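Local coordinates for protein AvrRxo1-ORF2 (Xanthomonas oryzae pv. oryzicola, PDB 4Z8T) that binds the type III effector AvrRxo1-ORF1, a protein with a polynucleotide kinase domain, probably acting as its molecular chaperone, at residues V38-C52 / Y74-A88. Numbering follows the deposited sequence.
Sequences VGKERFDLEELEKIC and YYVEYPNVMTLKEFA
Lys40 threads its aliphatic chain across one face of the Tyr74 ring and delivers its ammonium to the end of helix 63-77. CE lies over the ring, 3.5 Å from the Tyr74 centroid, as a CH-pi contact, and NZ stands almost on the ring normal, a cation-pi pair. The same nitrogen donates to Tyr74 O and Val81 O, both at 2.8 Å. CG anti to the backbone N (chi1 176°) and an extended chain, bent only at the last torsion, give lysine this reach.

Tyr74 also works through its rim: OH donates to Glu41 O at 2.7 Å, tilted from the carbonyl plane. On the ring face opposite Lys40 sits Leu84 CD2, which also meets Phe43 CD1 at 3.5 Å. The Phe43 and Tyr74 rings slide past each other obliquely, planes at 43°. The Tyr75 hydroxyl accepts from Phe43 N at 2.9 Å.

Glu41 reaches out fully extended to the start of helix 84-94, where OE1 takes the Leu84 N-H from well above the carboxylate plane; Glu41 N donates to Met82 O at 2.7 Å. Leu48 CD2 meets the edge of the Phe87 ring, and the small Ala88 admits Ile51 CG2 at 3.6 Å, joining helices 45-51 and 84-94.

A Schellman motif ends helix 6-38 at Gly39, whose positive phi would jam a side chain against Val38 O. Backbone and side-chain bonds then hold linker 40-44 to the end of helix 63-77 and to residues 82-84. Nearby, Glu77 and Tyr78, where the type I turn 78-81 begins, bond Ser215 of the AvrRxo1-ORF1 chain. The carbonyls around NZ would probably stabilise its charge. Glu41 OE1, which also accepts from a water, should gain from the helix end, but Glu47 OE1 lies 3.1 Å from Glu41 OE2, probably raising the pair's proton affinity.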
loop_
_atom_site.group_PDB
_atom_site.type_symbol
_atom_site.label_atom_id
_atom_site.label_comp_id
_atom_site.label_asym_id
_atom_site.label_seq_id
_atom_site.Cartn_x
_atom_site.Cartn_y
_atom_site.Cartn_z
ATOM N N VAL B 38 -21.783 -11.365 2.022
ATOM C CA VAL B 38 -22.137 -11.685 0.641
ATOM C C VAL B 38 -22.614 -13.133 0.475
ATOM O O VAL B 38 -22.989 -13.547 -0.623
ATOM C CB VAL B 38 -20.984 -11.370 -0.349
ATOM C CG1 VAL B 38 -20.421 -9.993 -0.080
ATOM C CG2 VAL B 38 -19.876 -12.405 -0.242
ATOM N N GLY B 39 -22.598 -13.894 1.565
ATOM C CA GLY B 39 -23.107 -15.255 1.544
ATOM C C GLY B 39 -22.134 -16.299 1.029
ATOM O O GLY B 39 -22.543 -17.368 0.571
ATOM N N LYS B 40 -20.840 -15.997 1.109
ATOM C CA LYS B 40 -19.803 -16.927 0.673
ATOM C C LYS B 40 -19.884 -18.217 1.488
ATOM O O LYS B 40 -20.096 -18.176 2.700
ATOM C CB LYS B 40 -18.430 -16.260 0.836
ATOM C CG LYS B 40 -17.212 -17.124 0.506
ATOM C CD LYS B 40 -15.996 -16.215 0.335
ATOM C CE LYS B 40 -14.711 -17.002 0.198
ATOM N NZ LYS B 40 -13.821 -16.349 -0.802
ATOM N N GLU B 41 -19.740 -19.362 0.824
ATOM C CA GLU B 41 -19.809 -20.656 1.497
ATOM C C GLU B 41 -18.786 -20.757 2.627
ATOM O O GLU B 41 -17.625 -20.364 2.472
ATOM C CB GLU B 41 -19.617 -21.799 0.491
ATOM C CG GLU B 41 -19.671 -23.193 1.092
ATOM C CD GLU B 41 -19.546 -24.285 0.043
ATOM O OE1 GLU B 41 -19.545 -23.962 -1.166
ATOM O OE2 GLU B 41 -19.453 -25.471 0.430
ATOM N N ARG B 42 -19.228 -21.256 3.774
ATOM C CA ARG B 42 -18.360 -21.411 4.933
ATOM C C ARG B 42 -17.212 -22.370 4.634
ATOM O O ARG B 42 -17.431 -23.437 4.058
ATOM C CB ARG B 42 -19.160 -21.950 6.112
ATOM C CG ARG B 42 -18.343 -22.093 7.369
ATOM C CD ARG B 42 -18.660 -20.980 8.342
ATOM N NE ARG B 42 -20.065 -21.017 8.739
ATOM C CZ ARG B 42 -20.566 -20.375 9.789
ATOM N NH1 ARG B 42 -19.777 -19.639 10.563
ATOM N NH2 ARG B 42 -21.860 -20.472 10.069
ATOM N N PHE B 43 -15.992 -22.007 5.030
ATOM C CA PHE B 43 -14.853 -22.863 4.719
ATOM C C PHE B 43 -14.887 -24.184 5.481
ATOM O O PHE B 43 -14.976 -24.209 6.714
ATOM C CB PHE B 43 -13.513 -22.164 4.941
ATOM C CG PHE B 43 -12.339 -22.991 4.495
ATOM C CD1 PHE B 43 -12.029 -23.101 3.146
ATOM C CD2 PHE B 43 -11.570 -23.685 5.415
ATOM C CE1 PHE B 43 -10.963 -23.879 2.727
ATOM C CE2 PHE B 43 -10.502 -24.461 5.000
ATOM C CZ PHE B 43 -10.201 -24.556 3.657
ATOM N N ASP B 44 -14.781 -25.268 4.714
ATOM C CA ASP B 44 -14.905 -26.634 5.206
ATOM C C ASP B 44 -13.757 -27.438 4.596
ATOM O O ASP B 44 -13.851 -27.876 3.452
ATOM C CB ASP B 44 -16.263 -27.195 4.754
ATOM C CG ASP B 44 -16.520 -28.622 5.221
ATOM O OD1 ASP B 44 -15.633 -29.496 5.086
ATOM O OD2 ASP B 44 -17.646 -28.879 5.696
ATOM N N LEU B 45 -12.680 -27.624 5.357
ATOM C CA LEU B 45 -11.482 -28.302 4.847
ATOM C C LEU B 45 -11.776 -29.728 4.383
ATOM O O LEU B 45 -11.290 -30.165 3.337
ATOM C CB LEU B 45 -10.366 -28.308 5.900
ATOM C CG LEU B 45 -9.082 -29.035 5.485
ATOM C CD1 LEU B 45 -8.451 -28.365 4.266
ATOM C CD2 LEU B 45 -8.080 -29.130 6.634
ATOM N N GLU B 46 -12.583 -30.443 5.160
ATOM C CA GLU B 46 -12.914 -31.825 4.843
ATOM C C GLU B 46 -13.706 -31.953 3.542
ATOM O O GLU B 46 -13.426 -32.834 2.730
ATOM C CB GLU B 46 -13.655 -32.477 6.012
ATOM C CG GLU B 46 -12.865 -32.453 7.314
ATOM C CD GLU B 46 -13.578 -33.158 8.452
ATOM O OE1 GLU B 46 -14.720 -33.627 8.245
ATOM O OE2 GLU B 46 -12.993 -33.243 9.554
ATOM N N GLU B 47 -14.687 -31.077 3.339
ATOM C CA GLU B 47 -15.412 -31.068 2.072
ATOM C C GLU B 47 -14.458 -30.689 0.951
ATOM O O GLU B 47 -14.556 -31.217 -0.161
ATOM C CB GLU B 47 -16.590 -30.089 2.086
ATOM C CG GLU B 47 -17.350 -30.056 0.758
ATOM C CD GLU B 47 -18.229 -28.826 0.592
ATOM O OE1 GLU B 47 -18.521 -28.154 1.607
ATOM O OE2 GLU B 47 -18.629 -28.529 -0.558
ATOM N N LEU B 48 -13.546 -29.764 1.248
ATOM C CA LEU B 48 -12.520 -29.377 0.289
ATOM C C LEU B 48 -11.686 -30.597 -0.087
ATOM O O LEU B 48 -11.496 -30.883 -1.269
ATOM C CB LEU B 48 -11.617 -28.274 0.857
ATOM C CG LEU B 48 -10.563 -27.740 -0.122
ATOM C CD1 LEU B 48 -11.225 -27.190 -1.370
ATOM C CD2 LEU B 48 -9.692 -26.680 0.528
ATOM N N GLU B 49 -11.220 -31.326 0.924
ATOM C CA GLU B 49 -10.345 -32.481 0.716
ATOM C C GLU B 49 -11.013 -33.654 -0.007
ATOM O O GLU B 49 -10.365 -34.662 -0.290
ATOM C CB GLU B 49 -9.733 -32.930 2.049
ATOM C CG GLU B 49 -8.599 -32.026 2.519
ATOM C CD GLU B 49 -8.179 -32.279 3.953
ATOM O OE1 GLU B 49 -8.912 -32.984 4.678
ATOM O OE2 GLU B 49 -7.114 -31.763 4.359
ATOM N N LYS B 50 -12.300 -33.519 -0.309
ATOM C CA LYS B 50 -13.013 -34.520 -1.097
ATOM C C LYS B 50 -12.814 -34.300 -2.586
ATOM O O LYS B 50 -12.751 -35.252 -3.364
ATOM C CB LYS B 50 -14.513 -34.467 -0.804
ATOM C CG LYS B 50 -14.958 -35.313 0.366
ATOM C CD LYS B 50 -16.391 -35.801 0.172
ATOM C CE LYS B 50 -17.308 -35.237 1.238
ATOM N NZ LYS B 50 -16.551 -34.986 2.496
ATOM N N ILE B 51 -12.717 -33.033 -2.972
ATOM C CA ILE B 51 -12.763 -32.639 -4.375
ATOM C C ILE B 51 -11.363 -32.280 -4.904
ATOM O O ILE B 51 -11.146 -32.167 -6.114
ATOM C CB ILE B 51 -13.800 -31.495 -4.565
ATOM C CG1 ILE B 51 -15.212 -32.019 -4.270
ATOM C CG2 ILE B 51 -13.745 -30.891 -5.956
ATOM C CD1 ILE B 51 -16.191 -31.886 -5.444
ATOM N N CYS B 52 -10.402 -32.142 -3.995
ATOM C CA CYS B 52 -9.014 -31.925 -4.399
ATOM C C CYS B 52 -8.018 -32.329 -3.321
ATOM O O CYS B 52 -8.384 -32.565 -2.167
ATOM C CB CYS B 52 -8.777 -30.464 -4.796
ATOM S SG CYS B 52 -8.990 -29.288 -3.440
ATOM N N TYR B 74 -8.586 -19.103 0.885
ATOM C CA TYR B 74 -9.969 -19.041 0.446
ATOM C C TYR B 74 -10.584 -17.668 0.722
ATOM O O TYR B 74 -11.189 -17.055 -0.159
ATOM C CB TYR B 74 -10.746 -20.135 1.183
ATOM C CG TYR B 74 -12.232 -20.215 0.896
ATOM C CD1 TYR B 74 -12.702 -20.542 -0.365
ATOM C CD2 TYR B 74 -13.159 -19.993 1.905
ATOM C CE1 TYR B 74 -14.061 -20.637 -0.619
ATOM C CE2 TYR B 74 -14.514 -20.088 1.661
ATOM C CZ TYR B 74 -14.957 -20.407 0.402
ATOM O OH TYR B 74 -16.306 -20.499 0.154
ATOM N N TYR B 75 -10.400 -17.183 1.942
ATOM C CA TYR B 75 -11.047 -15.945 2.362
ATOM C C TYR B 75 -10.294 -14.688 1.954
ATOM O O TYR B 75 -10.914 -13.713 1.548
ATOM C CB TYR B 75 -11.258 -15.927 3.870
ATOM C CG TYR B 75 -12.420 -16.791 4.310
ATOM C CD1 TYR B 75 -13.702 -16.547 3.836
ATOM C CD2 TYR B 75 -12.232 -17.838 5.197
ATOM C CE1 TYR B 75 -14.773 -17.333 4.237
ATOM C CE2 TYR B 75 -13.300 -18.634 5.609
ATOM C CZ TYR B 75 -14.563 -18.369 5.118
ATOM O OH TYR B 75 -15.635 -19.143 5.504
ATOM N N VAL B 76 -8.970 -14.711 2.081
ATOM C CA VAL B 76 -8.178 -13.495 1.877
ATOM C C VAL B 76 -7.756 -13.312 0.428
ATOM O O VAL B 76 -7.843 -12.211 -0.117
ATOM C CB VAL B 76 -6.948 -13.474 2.782
ATOM C CG1 VAL B 76 -6.132 -12.215 2.547
ATOM C CG2 VAL B 76 -7.374 -13.539 4.229
ATOM N N GLU B 77 -7.316 -14.390 -0.209
ATOM C CA GLU B 77 -6.797 -14.267 -1.571
ATOM C C GLU B 77 -7.849 -14.375 -2.657
ATOM O O GLU B 77 -7.658 -13.860 -3.754
ATOM C CB GLU B 77 -5.718 -15.312 -1.819
ATOM C CG GLU B 77 -4.456 -15.106 -1.043
ATOM C CD GLU B 77 -3.415 -16.129 -1.439
ATOM O OE1 GLU B 77 -2.930 -16.868 -0.552
ATOM O OE2 GLU B 77 -3.094 -16.204 -2.650
ATOM N N TYR B 78 -8.958 -15.052 -2.369
ATOM C CA TYR B 78 -9.995 -15.234 -3.386
ATOM C C TYR B 78 -11.359 -14.805 -2.866
ATOM O O TYR B 78 -12.273 -15.635 -2.738
ATOM C CB TYR B 78 -10.003 -16.684 -3.899
ATOM C CG TYR B 78 -8.684 -17.055 -4.548
ATOM C CD1 TYR B 78 -8.465 -16.832 -5.900
ATOM C CD2 TYR B 78 -7.645 -17.586 -3.796
ATOM C CE1 TYR B 78 -7.258 -17.144 -6.491
ATOM C CE2 TYR B 78 -6.428 -17.902 -4.375
ATOM C CZ TYR B 78 -6.245 -17.677 -5.727
ATOM O OH TYR B 78 -5.040 -17.981 -6.308
ATOM N N PRO B 79 -11.499 -13.501 -2.560
ATOM C CA PRO B 79 -12.727 -12.999 -1.936
ATOM C C PRO B 79 -13.952 -13.123 -2.833
ATOM O O PRO B 79 -15.059 -13.210 -2.303
ATOM C CB PRO B 79 -12.407 -11.519 -1.673
ATOM C CG PRO B 79 -11.371 -11.165 -2.675
ATOM C CD PRO B 79 -10.539 -12.412 -2.833
ATOM N N ASN B 80 -13.763 -13.126 -4.151
ATOM C CA ASN B 80 -14.889 -13.211 -5.081
ATOM C C ASN B 80 -15.312 -14.648 -5.396
ATOM O O ASN B 80 -16.307 -14.873 -6.090
ATOM C CB ASN B 80 -14.585 -12.449 -6.373
ATOM C CG ASN B 80 -14.309 -10.971 -6.130
ATOM O OD1 ASN B 80 -14.869 -10.358 -5.218
ATOM N ND2 ASN B 80 -13.429 -10.397 -6.944
ATOM N N VAL B 81 -14.543 -15.612 -4.896
ATOM C CA VAL B 81 -14.898 -17.025 -4.997
ATOM C C VAL B 81 -15.920 -17.359 -3.913
ATOM O O VAL B 81 -15.658 -17.162 -2.728
ATOM C CB VAL B 81 -13.650 -17.921 -4.845
ATOM C CG1 VAL B 81 -14.042 -19.383 -4.687
ATOM C CG2 VAL B 81 -12.720 -17.731 -6.037
HETATM N N MSE B 82 -17.084 -17.863 -4.318
HETATM C CA MSE B 82 -18.203 -18.032 -3.389
HETATM C C MSE B 82 -18.336 -19.442 -2.812
HETATM O O MSE B 82 -18.949 -19.637 -1.754
HETATM C CB MSE B 82 -19.511 -17.626 -4.073
HETATM C CG MSE B 82 -19.581 -16.166 -4.466
HETATM SE SE MSE B 82 -19.656 -15.013 -2.906
HETATM C CE MSE B 82 -17.954 -14.097 -3.145
ATOM N N THR B 83 -17.751 -20.419 -3.502
ATOM C CA THR B 83 -17.953 -21.826 -3.169
ATOM C C THR B 83 -16.652 -22.623 -3.085
ATOM O O THR B 83 -15.665 -22.282 -3.739
ATOM C CB THR B 83 -18.876 -22.492 -4.205
ATOM O OG1 THR B 83 -18.352 -22.276 -5.521
ATOM C CG2 THR B 83 -20.270 -21.894 -4.128
ATOM N N LEU B 84 -16.665 -23.690 -2.287
ATOM C CA LEU B 84 -15.506 -24.565 -2.143
ATOM C C LEU B 84 -15.255 -25.379 -3.406
ATOM O O LEU B 84 -14.135 -25.838 -3.647
ATOM C CB LEU B 84 -15.681 -25.500 -0.948
ATOM C CG LEU B 84 -15.674 -24.866 0.442
ATOM C CD1 LEU B 84 -15.960 -25.914 1.491
ATOM C CD2 LEU B 84 -14.343 -24.217 0.729
ATOM N N LYS B 85 -16.300 -25.554 -4.210
ATOM C CA LYS B 85 -16.194 -26.289 -5.464
ATOM C C LYS B 85 -15.413 -25.451 -6.466
ATOM O O LYS B 85 -14.649 -25.970 -7.282
ATOM C CB LYS B 85 -17.592 -26.601 -6.003
ATOM C CG LYS B 85 -17.629 -27.586 -7.160
ATOM C CD LYS B 85 -17.780 -26.883 -8.499
ATOM C CE LYS B 85 -18.315 -27.842 -9.554
ATOM N NZ LYS B 85 -19.630 -28.415 -9.144
ATOM N N GLU B 86 -15.618 -24.144 -6.383
ATOM C CA GLU B 86 -14.914 -23.176 -7.207
ATOM C C GLU B 86 -13.451 -23.151 -6.783
ATOM O O GLU B 86 -12.541 -23.245 -7.610
ATOM C CB GLU B 86 -15.541 -21.808 -6.959
ATOM C CG GLU B 86 -15.344 -20.754 -8.028
ATOM C CD GLU B 86 -16.314 -19.596 -7.843
ATOM O OE1 GLU B 86 -17.074 -19.609 -6.847
ATOM O OE2 GLU B 86 -16.329 -18.680 -8.690
ATOM N N PHE B 87 -13.251 -23.025 -5.476
ATOM C CA PHE B 87 -11.926 -22.948 -4.878
ATOM C C PHE B 87 -11.122 -24.198 -5.201
ATOM O O PHE B 87 -9.910 -24.132 -5.388
ATOM C CB PHE B 87 -12.050 -22.768 -3.365
ATOM C CG PHE B 87 -10.742 -22.510 -2.669
ATOM C CD1 PHE B 87 -9.956 -21.424 -3.020
ATOM C CD2 PHE B 87 -10.311 -23.338 -1.652
ATOM C CE1 PHE B 87 -8.763 -21.187 -2.374
ATOM C CE2 PHE B 87 -9.121 -23.105 -1.000
ATOM C CZ PHE B 87 -8.343 -22.023 -1.362
ATOM N N ALA B 88 -11.807 -25.337 -5.268
ATOM C CA ALA B 88 -11.175 -26.598 -5.650
ATOM C C ALA B 88 -10.412 -26.503 -6.970
ATOM O O ALA B 88 -9.292 -27.002 -7.083
ATOM C CB ALA B 88 -12.215 -27.695 -5.729
HETATM O O HOH W 1 -22.138 -19.110 -1.869
HETATM O O HOH W 2 -13.484 -13.958 1.068
HETATM O O HOH W 3 -18.139 -17.629 4.779
HETATM O O HOH W 4 -19.303 -25.591 -3.514
#